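Local coordinates for protein ribokinase, putative (Burkholderia thailandensis, PDB 3B1N) that probably phosphorylates nucleosides as a ribokinase-family (pfkB) kinase, and holds ADP and the nucleoside analogue mizoribine in this crystal, at residues D12-F17 with I105-D110; T41-F46 with A285-Q290; Y99-M104 with T115-G120. One frame throughout, in Å; residues are numbered along the deposited sequence.

Interactions 1 and 3 lie within the four-stranded mixed lid sheet over the nucleoside, and interaction 2 ties its strand 45-47 to a loop from the main body. Across this sheet the strands run 45-47, 10-16, 101-107 and 113-118: interaction 1 joins the two inner strands, interaction 3 adds the last, and interaction 2 sets a loop from the C-terminal part against the first. The centres of interactions 1 and 2 are about 10 Å apart, and interaction 3 is about 15 Å from each. Along the chain interaction 3 is nested within the span closed by interaction 2, while interaction 1 crosses both. Interactions 1 and 3 both touch mizoribine, and all three reach the second subunit.

Interaction 1: residues D12-F17 with I105-D110; sequences DNIMTF and ITTDLD. With MZR (5-hydroxy-1-(beta-D-ribofuranosyl)-1H-imidazole-4-carboxamide), chain F.
Asp12 and Ile105 both carry their gamma branch anti to the carbonyl carbon (chi1 -69° for CG of Asp12, -55° for CG1 of Ile105). These torsions set each side chain beside its own backbone N, and the extended Ile105 chain carries CD1 to the Asp12 carboxylate, 3.7 Å from Asp12 CG. The two residues belong to the parallel central pair of the lid sheet of this ribokinase-family kinase, strands 10-16 and 101-107, which run nearly parallel here. From here the carboxylate reaches the ribose of mizoribine, each oxygen taking one hydroxyl: O2' donates to Asp12 OD1 over 2.7 Å and O3' to Asp12 OD2 over 2.5 Å. The sugar is thus held at two points. Ser8, Asp253, Gly48, Asn52 and Ser36 of the second subunit supply further hydrogen bonds to the ligand.

Four backbone bonds fix the strand register. Ile105 N meets Asn13 O at 2.8 Å, almost straight at hydrogen (173°), and Ile105 O accepts Met15 N at 2.7 Å; Met15 O then receives Thr107 N, and Thr107 O receives Phe17 N. One face of the pair holds Ile14 beside Ile105, pointing the same way, with CG1 of Ile14 4.1 Å from CD1 of Ile105. On the other face, with Thr106, the Met15 chain bends at its thioether and brings CE back to 3.6 Å from Ile105 N. That face also packs on Ala116 and Ile114 of the second subunit. Beyond the strands, Phe17 turns its ring edge toward Asp108, with CD2 4.3 Å from Asp108 CB.

Interaction 2: residues T41-F46 with A285-Q290; sequences TMRREF and AHQGPQ
Phe46 and Pro289 make the close part of this contact: Pro289 CG presses on the carbonyl oxygen of Phe46 at 3.4 Å. The Gln290 side chain, extended beyond CG, runs past the same carbonyl and puts its OE1 3.9 Å from Phe46 CB. Its amide is held by other groups, NE2 by Asn52 and Tyr78 and OE1 by Arg81, and the angle from NE2 to Phe46 O is too poor for a hydrogen bond. A water serves that oxygen instead, donating to Phe46 O over 2.7 Å and accepting from Gln290 N over 2.8 Å.

Toward Arg43 the fit is looser and wet. The Glu45 chain folds at chi2 (-76°), setting CD 4.2 Å from Gly288 CA. The Glu45 and Gln287 side chains cross at about a right angle, though the carboxylate and amide planes are 35° apart. Glu45 OE2 takes a salt bridge from Arg43 NH2 at 3.4 Å and is linked through a second water, 2.7 Å from OE2, to Gln287 NE2. Another water joins Arg43 NH2 to the same carboxylate oxygen. The loop between helices 269-284 and 296-307 thereby meets strand 45-47, the outermost of the lid sheet in this chain, with Pro289 on Asp12 of strand 10-16 and Asn52 of helix 49-59.

Interaction 3: residues Y99-M104 with T115-G120; sequences YSAQAM and TAFHPG. With MZR (5-hydroxy-1-(beta-D-ribofuranosyl)-1H-imidazole-4-carboxamide), chain F.
The carbonyl oxygen of His118 is gripped from two directions by Gln102 N and a water, and CA of the preceding residue, Ala101, adds a C-H...O contact. Gln102 N donates to His118 O over 3.0 Å and lies in the carbonyl plane, while the water approaches to 3.3 Å and is also bonded to Ser100 O and the His118 imidazole at ND1. In return Gln102 O accepts His118 N over 2.8 Å, which makes this a hydrogen-bonded antiparallel pair. Met104 and Ala116 form the next such pair: Met104 N reaches Ala116 O at 2.8 Å with an N-H...O angle of 174°, whereas the return bond from Ala116 N is more bent (145°).

Between them lies the non-hydrogen-bonded pair Ala103 and Phe117, whose side chains are on the ligand side. With CG anti to the backbone N (chi1 -163°), the Phe117 ring passes alongside strand 101-107, where Ala103 CB is 3.5 Å from CD1 and Ala101 CB is 3.7 Å from CZ. The imidazole of mizoribine covers one ring face, offset toward the rim, with Phe117 CE1 3.4 Å from MZR C4; Gln102 O lies over the opposite face. Thr115 extends the same wall, its CG2 4.0 Å from Ala103 CB. The other side of the hairpin, with Met104 and Ala116, packs against Met15 of the second subunit, and Thr115 to Phe117 pair in parallel with a strand of that subunit, so the sheet continues through the dimer. A beta hairpin that lines the nucleoside pocket with an aromatic ring and also builds the dimer interface fits the lid of ribokinase-fold kinases.

Interaction 1: residues D12-F17 with I105-D110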
loop_
_atom_site.group_PDB
_atom_site.type_symbol
_atom_site.label_atom_id
_atom_site.label_comp_id
_atom_site.label_asym_id
_atom_site.label_seq_id
_atom_site.Cartn_x
_atom_site.Cartn_y
_atom_site.Cartn_z
ATOM N N ASP B 12 10.458 5.872 5.809
ATOM C CA ASP B 12 9.568 5.465 4.733
ATOM C C ASP B 12 9.982 4.141 4.115
ATOM O O ASP B 12 11.161 3.959 3.812
ATOM C CB ASP B 12 9.545 6.518 3.611
ATOM C CG ASP B 12 8.880 7.802 4.011
ATOM O OD1 ASP B 12 8.172 7.871 5.022
ATOM O OD2 ASP B 12 9.003 8.741 3.217
ATOM N N ASN B 13 9.016 3.247 3.911
ATOM C CA ASN B 13 9.243 2.032 3.091
ATOM C C ASN B 13 8.371 2.203 1.886
ATOM O O ASN B 13 7.153 2.192 2.012
ATOM C CB ASN B 13 8.916 0.774 3.898
ATOM C CG ASN B 13 10.041 0.463 4.923
ATOM O OD1 ASN B 13 9.883 0.663 6.102
ATOM N ND2 ASN B 13 11.203 0.037 4.422
ATOM N N ILE B 14 9.034 2.463 0.756
ATOM C CA ILE B 14 8.330 2.842 -0.466
ATOM C C ILE B 14 8.325 1.668 -1.450
ATOM O O ILE B 14 9.393 1.124 -1.836
ATOM C CB ILE B 14 8.986 4.047 -1.094
ATOM C CG1 ILE B 14 8.869 5.246 -0.119
ATOM C CG2 ILE B 14 8.279 4.392 -2.442
ATOM C CD1 ILE B 14 9.853 6.355 -0.422
ATOM N N MET B 15 7.110 1.338 -1.857
ATOM C CA MET B 15 6.901 0.234 -2.778
ATOM C C MET B 15 6.316 0.828 -4.036
ATOM O O MET B 15 5.162 1.286 -4.042
ATOM C CB MET B 15 5.942 -0.732 -2.107
ATOM C CG MET B 15 6.633 -1.495 -0.925
ATOM S SD MET B 15 5.459 -2.036 0.315
ATOM C CE MET B 15 5.221 -0.494 1.256
ATOM N N THR B 16 7.148 0.837 -5.077
ATOM C CA THR B 16 6.864 1.509 -6.338
ATOM C C THR B 16 6.222 0.550 -7.332
ATOM O O THR B 16 6.899 -0.368 -7.817
ATOM C CB THR B 16 8.167 2.003 -7.043
ATOM O OG1 THR B 16 8.921 2.837 -6.163
ATOM C CG2 THR B 16 7.809 2.836 -8.263
ATOM N N PHE B 17 4.946 0.755 -7.614
ATOM C CA PHE B 17 4.301 -0.050 -8.701
ATOM C C PHE B 17 4.684 0.639 -9.974
ATOM O O PHE B 17 4.365 1.834 -10.164
ATOM C CB PHE B 17 2.791 -0.102 -8.550
ATOM C CG PHE B 17 2.079 -0.740 -9.730
ATOM C CD1 PHE B 17 2.309 -2.090 -9.992
ATOM C CD2 PHE B 17 1.159 -0.024 -10.509
ATOM C CE1 PHE B 17 1.688 -2.702 -11.051
ATOM C CE2 PHE B 17 0.537 -0.654 -11.606
ATOM C CZ PHE B 17 0.837 -1.987 -11.866
ATOM N N ILE B 105 4.454 2.966 2.093
ATOM C CA ILE B 105 3.860 3.731 0.995
ATOM C C ILE B 105 3.854 2.930 -0.309
ATOM O O ILE B 105 4.901 2.531 -0.775
ATOM C CB ILE B 105 4.732 5.013 0.785
ATOM C CG1 ILE B 105 4.855 5.782 2.098
ATOM C CG2 ILE B 105 4.180 5.903 -0.396
ATOM C CD1 ILE B 105 5.848 7.024 1.994
ATOM N N THR B 106 2.654 2.724 -0.871
ATOM C CA THR B 106 2.593 2.140 -2.217
ATOM C C THR B 106 2.267 3.179 -3.257
ATOM O O THR B 106 1.250 3.868 -3.129
ATOM C CB THR B 106 1.675 0.980 -2.293
ATOM O OG1 THR B 106 2.060 0.036 -1.301
ATOM C CG2 THR B 106 1.769 0.421 -3.747
ATOM N N THR B 107 3.194 3.398 -4.193
ATOM C CA THR B 107 3.015 4.447 -5.167
ATOM C C THR B 107 2.747 3.883 -6.576
ATOM O O THR B 107 3.082 2.732 -6.838
ATOM C CB THR B 107 4.237 5.455 -5.124
ATOM O OG1 THR B 107 4.145 6.364 -6.217
ATOM C CG2 THR B 107 5.601 4.742 -5.147
ATOM N N ASP B 108 2.144 4.686 -7.422
ATOM C CA ASP B 108 2.212 4.417 -8.854
ATOM C C ASP B 108 2.932 5.567 -9.506
ATOM O O ASP B 108 3.452 6.449 -8.779
ATOM C CB ASP B 108 0.852 4.103 -9.505
ATOM C CG ASP B 108 -0.039 5.322 -9.700
ATOM O OD1 ASP B 108 0.358 6.478 -9.374
ATOM O OD2 ASP B 108 -1.150 5.156 -10.207
ATOM N N LEU B 109 2.970 5.581 -10.827
ATOM C CA LEU B 109 3.778 6.577 -11.561
ATOM C C LEU B 109 3.052 7.908 -11.691
ATOM O O LEU B 109 3.737 8.937 -11.830
ATOM C CB LEU B 109 4.292 6.025 -12.897
ATOM C CG LEU B 109 5.178 4.776 -12.708
ATOM C CD1 LEU B 109 5.575 4.117 -14.071
ATOM C CD2 LEU B 109 6.399 4.883 -11.746
ATOM N N ASP B 110 1.710 7.894 -11.593
ATOM C CA ASP B 110 0.821 9.079 -11.623
ATOM C C ASP B 110 0.855 9.859 -10.330
ATOM O O ASP B 110 0.110 10.839 -10.159
ATOM C CB ASP B 110 -0.625 8.652 -11.789
ATOM C CG ASP B 110 -1.038 8.483 -13.224
ATOM O OD1 ASP B 110 -0.156 8.620 -14.111
ATOM O OD2 ASP B 110 -2.260 8.268 -13.452
HETATM N N1 MZR F . 0.780 11.927 8.670
HETATM O O3 MZR F . 3.258 12.307 7.445
HETATM C C4 MZR F . 2.716 11.312 6.604
HETATM C C5 MZR F . 1.411 10.706 6.743
HETATM C C6 MZR F . 0.435 10.997 7.795
HETATM O O6 MZR F . -0.619 10.326 7.760
HETATM N N7 MZR F . 1.366 9.827 5.705
HETATM C C8 MZR F . 2.527 9.913 5.014
HETATM N N9 MZR F . 3.377 10.829 5.561
HETATM C "C1'" MZR F . 4.700 11.227 5.053
HETATM C "C2'" MZR F . 5.668 10.119 4.674
HETATM O "O2'" MZR F . 6.472 9.878 5.823
HETATM C "C3'" MZR F . 6.390 10.719 3.441
HETATM O "O3'" MZR F . 7.801 10.914 3.560
HETATM C "C4'" MZR F . 5.693 12.030 3.189
HETATM O "O4'" MZR F . 4.431 11.862 3.808
HETATM C "C5'" MZR F . 5.527 12.291 1.710
HETATM O "O5'" MZR F . 4.879 13.585 1.594
#

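Interaction 2: residues T41-F46 with A285-Q290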
loop_
_atom_site.group_PDB
_atom_site.type_symbol
_atom_site.label_atom_id
_atom_site.label_comp_id
_atom_site.label_asym_id
_atom_site.label_seq_id
_atom_site.Cartn_x
_atom_site.Cartn_y
_atom_site.Cartn_z
ATOM N N THR B 41 14.884 -5.818 -1.544
ATOM C CA THR B 41 15.050 -5.835 -0.108
ATOM C C THR B 41 14.532 -4.505 0.499
ATOM O O THR B 41 14.802 -3.431 -0.064
ATOM C CB THR B 41 16.554 -6.028 0.216
ATOM O OG1 THR B 41 17.018 -7.295 -0.321
ATOM C CG2 THR B 41 16.795 -6.037 1.717
ATOM N N MET B 42 13.747 -4.628 1.588
ATOM C CA MET B 42 13.250 -3.482 2.349
ATOM C C MET B 42 14.409 -2.573 2.727
ATOM O O MET B 42 15.440 -3.032 3.260
ATOM C CB MET B 42 12.527 -3.939 3.624
ATOM C CG MET B 42 10.999 -3.872 3.574
ATOM S SD MET B 42 10.212 -3.364 5.136
ATOM C CE MET B 42 11.219 -4.225 6.346
ATOM N N ARG B 43 14.244 -1.287 2.459
ATOM C CA ARG B 43 15.237 -0.301 2.838
ATOM C C ARG B 43 14.506 0.917 3.362
ATOM O O ARG B 43 13.633 1.461 2.679
ATOM C CB ARG B 43 16.048 0.112 1.625
ATOM C CG ARG B 43 17.519 -0.072 1.789
ATOM C CD ARG B 43 18.195 -0.372 0.429
ATOM N NE ARG B 43 17.580 0.312 -0.718
ATOM C CZ ARG B 43 17.586 1.629 -0.923
ATOM N NH1 ARG B 43 18.143 2.446 -0.035
ATOM N NH2 ARG B 43 17.009 2.132 -2.006
ATOM N N ARG B 44 14.832 1.318 4.577
ATOM C CA ARG B 44 14.160 2.506 5.083
ATOM C C ARG B 44 14.833 3.786 4.611
ATOM O O ARG B 44 16.053 3.949 4.602
ATOM C CB ARG B 44 13.899 2.441 6.594
ATOM C CG ARG B 44 13.007 1.268 6.989
ATOM C CD ARG B 44 12.281 1.530 8.292
ATOM N NE ARG B 44 13.168 1.866 9.403
ATOM C CZ ARG B 44 12.734 2.143 10.633
ATOM N NH1 ARG B 44 11.422 2.125 10.895
ATOM N NH2 ARG B 44 13.613 2.451 11.590
ATOM N N GLU B 45 13.986 4.686 4.158
ATOM C CA GLU B 45 14.441 5.949 3.595
ATOM C C GLU B 45 14.057 7.018 4.604
ATOM O O GLU B 45 13.064 6.912 5.347
ATOM C CB GLU B 45 13.721 6.265 2.297
ATOM C CG GLU B 45 13.871 5.302 1.128
ATOM C CD GLU B 45 15.179 5.391 0.410
ATOM O OE1 GLU B 45 16.103 6.100 0.886
ATOM O OE2 GLU B 45 15.262 4.728 -0.661
ATOM N N PHE B 46 14.830 8.087 4.616
ATOM C CA PHE B 46 14.485 9.211 5.459
ATOM C C PHE B 46 13.318 10.005 4.884
ATOM O O PHE B 46 13.371 10.421 3.712
ATOM C CB PHE B 46 15.735 10.126 5.612
ATOM C CG PHE B 46 16.883 9.438 6.291
ATOM C CD1 PHE B 46 16.882 9.251 7.654
ATOM C CD2 PHE B 46 17.936 8.922 5.524
ATOM C CE1 PHE B 46 17.960 8.619 8.288
ATOM C CE2 PHE B 46 19.013 8.260 6.153
ATOM C CZ PHE B 46 19.018 8.111 7.516
ATOM N N ALA B 285 13.405 12.320 -9.950
ATOM C CA ALA B 285 14.453 11.584 -10.665
ATOM C C ALA B 285 15.238 10.594 -9.791
ATOM O O ALA B 285 16.161 9.912 -10.285
ATOM C CB ALA B 285 15.396 12.550 -11.384
ATOM N N HIS B 286 14.887 10.497 -8.497
ATOM C CA HIS B 286 15.622 9.640 -7.586
ATOM C C HIS B 286 14.657 8.965 -6.624
ATOM O O HIS B 286 13.561 9.471 -6.369
ATOM C CB HIS B 286 16.701 10.426 -6.824
ATOM C CG HIS B 286 17.634 11.163 -7.720
ATOM N ND1 HIS B 286 18.804 10.606 -8.201
ATOM C CD2 HIS B 286 17.530 12.391 -8.286
ATOM C CE1 HIS B 286 19.384 11.473 -9.018
ATOM N NE2 HIS B 286 18.645 12.573 -9.067
ATOM N N GLN B 287 15.083 7.829 -6.079
ATOM C CA GLN B 287 14.248 6.981 -5.238
ATOM C C GLN B 287 14.310 7.515 -3.833
ATOM O O GLN B 287 15.423 7.616 -3.300
ATOM C CB GLN B 287 14.880 5.569 -5.240
ATOM C CG GLN B 287 14.193 4.579 -4.341
ATOM C CD GLN B 287 12.755 4.431 -4.690
ATOM O OE1 GLN B 287 12.397 4.402 -5.879
ATOM N NE2 GLN B 287 11.891 4.361 -3.669
ATOM N N GLY B 288 13.165 7.782 -3.211
ATOM C CA GLY B 288 13.168 8.251 -1.831
ATOM C C GLY B 288 12.795 9.727 -1.895
ATOM O O GLY B 288 13.079 10.405 -2.893
ATOM N N PRO B 289 12.224 10.270 -0.821
ATOM C CA PRO B 289 11.901 11.710 -0.824
ATOM C C PRO B 289 13.126 12.614 -0.691
ATOM O O PRO B 289 12.989 13.792 -1.039
ATOM C CB PRO B 289 10.946 11.876 0.375
ATOM C CG PRO B 289 11.115 10.640 1.182
ATOM C CD PRO B 289 11.615 9.542 0.321
ATOM N N GLN B 290 14.280 12.112 -0.212
ATOM C CA GLN B 290 15.417 13.003 0.061
ATOM C C GLN B 290 16.733 12.542 -0.568
ATOM O O GLN B 290 17.800 13.012 -0.175
ATOM C CB GLN B 290 15.615 13.180 1.573
ATOM C CG GLN B 290 14.418 13.751 2.351
ATOM C CD GLN B 290 14.679 13.707 3.863
ATOM O OE1 GLN B 290 15.857 13.822 4.305
ATOM N NE2 GLN B 290 13.621 13.659 4.656
HETATM O O HOH W 1 17.349 4.940 -2.457
HETATM O O HOH W 2 13.088 3.388 -1.453
HETATM O O HOH W 3 14.694 9.813 1.405
#

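Interaction 3: residues Y99-M104 with T115-G120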
loop_
_atom_site.group_PDB
_atom_site.type_symbol
_atom_site.label_atom_id
_atom_site.label_comp_id
_atom_site.label_asym_id
_atom_site.label_seq_id
_atom_site.Cartn_x
_atom_site.Cartn_y
_atom_site.Cartn_z
ATOM N N TYR B 99 9.262 4.001 19.297
ATOM C CA TYR B 99 9.710 3.909 17.900
ATOM C C TYR B 99 9.331 5.188 17.165
ATOM O O TYR B 99 8.289 5.778 17.448
ATOM C CB TYR B 99 9.111 2.695 17.180
ATOM C CG TYR B 99 9.737 1.380 17.628
ATOM C CD1 TYR B 99 10.745 0.786 16.865
ATOM C CD2 TYR B 99 9.304 0.741 18.795
ATOM C CE1 TYR B 99 11.302 -0.456 17.264
ATOM C CE2 TYR B 99 9.880 -0.465 19.198
ATOM C CZ TYR B 99 10.866 -1.027 18.427
ATOM O OH TYR B 99 11.423 -2.214 18.810
ATOM N N SER B 100 10.165 5.588 16.189
ATOM C CA SER B 100 9.774 6.666 15.302
ATOM C C SER B 100 8.648 6.243 14.374
ATOM O O SER B 100 8.461 5.044 14.101
ATOM C CB SER B 100 10.988 7.119 14.473
ATOM O OG SER B 100 12.081 7.391 15.328
ATOM N N ALA B 101 7.951 7.250 13.840
ATOM C CA ALA B 101 6.938 7.032 12.786
ATOM C C ALA B 101 7.492 6.232 11.623
ATOM O O ALA B 101 8.632 6.396 11.223
ATOM C CB ALA B 101 6.390 8.373 12.274
ATOM N N GLN B 102 6.642 5.370 11.053
ATOM C CA GLN B 102 7.018 4.535 9.918
ATOM C C GLN B 102 5.878 4.551 8.910
ATOM O O GLN B 102 4.728 4.318 9.255
ATOM C CB GLN B 102 7.331 3.092 10.400
ATOM C CG GLN B 102 7.401 2.106 9.274
ATOM C CD GLN B 102 8.727 2.125 8.565
ATOM O OE1 GLN B 102 9.779 1.872 9.181
ATOM N NE2 GLN B 102 8.693 2.368 7.241
ATOM N N ALA B 103 6.204 4.885 7.670
ATOM C CA ALA B 103 5.183 4.898 6.606
ATOM C C ALA B 103 5.472 3.784 5.643
ATOM O O ALA B 103 6.603 3.601 5.209
ATOM C CB ALA B 103 5.244 6.250 5.845
ATOM N N MET B 104 4.437 3.001 5.335
ATOM C CA MET B 104 4.549 1.979 4.300
ATOM C C MET B 104 3.747 2.529 3.126
ATOM O O MET B 104 2.539 2.659 3.206
ATOM C CB MET B 104 3.979 0.634 4.817
ATOM C CG MET B 104 4.615 0.108 6.103
ATOM S SD MET B 104 6.221 -0.650 5.758
ATOM C CE MET B 104 5.794 -1.965 4.629
ATOM N N THR B 115 -0.954 4.836 1.682
ATOM C CA THR B 115 0.058 4.728 2.747
ATOM C C THR B 115 -0.573 4.181 4.028
ATOM O O THR B 115 -1.600 4.688 4.481
ATOM C CB THR B 115 0.646 6.110 3.018
ATOM O OG1 THR B 115 1.361 6.534 1.851
ATOM C CG2 THR B 115 1.585 6.102 4.246
ATOM N N ALA B 116 0.024 3.131 4.594
ATOM C CA ALA B 116 -0.292 2.730 5.954
ATOM C C ALA B 116 0.746 3.370 6.851
ATOM O O ALA B 116 1.961 3.143 6.660
ATOM C CB ALA B 116 -0.162 1.215 6.061
ATOM N N PHE B 117 0.262 4.112 7.830
ATOM C CA PHE B 117 1.170 4.942 8.633
ATOM C C PHE B 117 1.109 4.490 10.078
ATOM O O PHE B 117 0.025 4.477 10.665
ATOM C CB PHE B 117 0.781 6.427 8.456
ATOM C CG PHE B 117 1.851 7.376 8.882
ATOM C CD1 PHE B 117 2.866 7.750 7.985
ATOM C CD2 PHE B 117 1.839 7.884 10.184
ATOM C CE1 PHE B 117 3.850 8.634 8.412
ATOM C CE2 PHE B 117 2.852 8.743 10.616
ATOM C CZ PHE B 117 3.836 9.125 9.707
ATOM N N HIS B 118 2.265 4.103 10.629
ATOM C CA HIS B 118 2.334 3.774 12.055
ATOM C C HIS B 118 2.943 4.965 12.796
ATOM O O HIS B 118 4.124 5.223 12.644
ATOM C CB HIS B 118 3.143 2.524 12.365
ATOM C CG HIS B 118 2.963 2.097 13.801
ATOM N ND1 HIS B 118 3.937 2.294 14.762
ATOM C CD2 HIS B 118 1.876 1.613 14.459
ATOM C CE1 HIS B 118 3.472 1.899 15.937
ATOM N NE2 HIS B 118 2.232 1.470 15.780
ATOM N N PRO B 119 2.124 5.700 13.542
ATOM C CA PRO B 119 2.556 6.989 14.060
ATOM C C PRO B 119 3.715 6.913 15.012
ATOM O O PRO B 119 4.567 7.797 14.943
ATOM C CB PRO B 119 1.308 7.593 14.717
ATOM C CG PRO B 119 0.381 6.436 14.862
ATOM C CD PRO B 119 0.703 5.437 13.833
ATOM N N GLY B 120 3.770 5.925 15.909
ATOM C CA GLY B 120 4.845 5.916 16.885
ATOM C C GLY B 120 4.930 7.269 17.591
ATOM O O GLY B 120 3.923 7.860 18.028
HETATM N N1 MZR F . 0.780 11.927 8.670
HETATM O O3 MZR F . 3.258 12.307 7.445
HETATM C C4 MZR F . 2.716 11.312 6.604
HETATM C C5 MZR F . 1.411 10.706 6.743
HETATM C C6 MZR F . 0.435 10.997 7.795
HETATM O O6 MZR F . -0.619 10.326 7.760
HETATM N N7 MZR F . 1.366 9.827 5.705
HETATM C C8 MZR F . 2.527 9.913 5.014
HETATM N N9 MZR F . 3.377 10.829 5.561
HETATM C "C1'" MZR F . 4.700 11.227 5.053
HETATM C "C2'" MZR F . 5.668 10.119 4.674
HETATM O "O2'" MZR F . 6.472 9.878 5.823
HETATM C "C3'" MZR F . 6.390 10.719 3.441
HETATM O "O3'" MZR F . 7.801 10.914 3.560
HETATM C "C4'" MZR F . 5.693 12.030 3.189
HETATM O "O4'" MZR F . 4.431 11.862 3.808
HETATM C "C5'" MZR F . 5.527 12.291 1.710
HETATM O "O5'" MZR F . 4.879 13.585 1.594
HETATM O O HOH W 4 6.296 3.424 14.348
#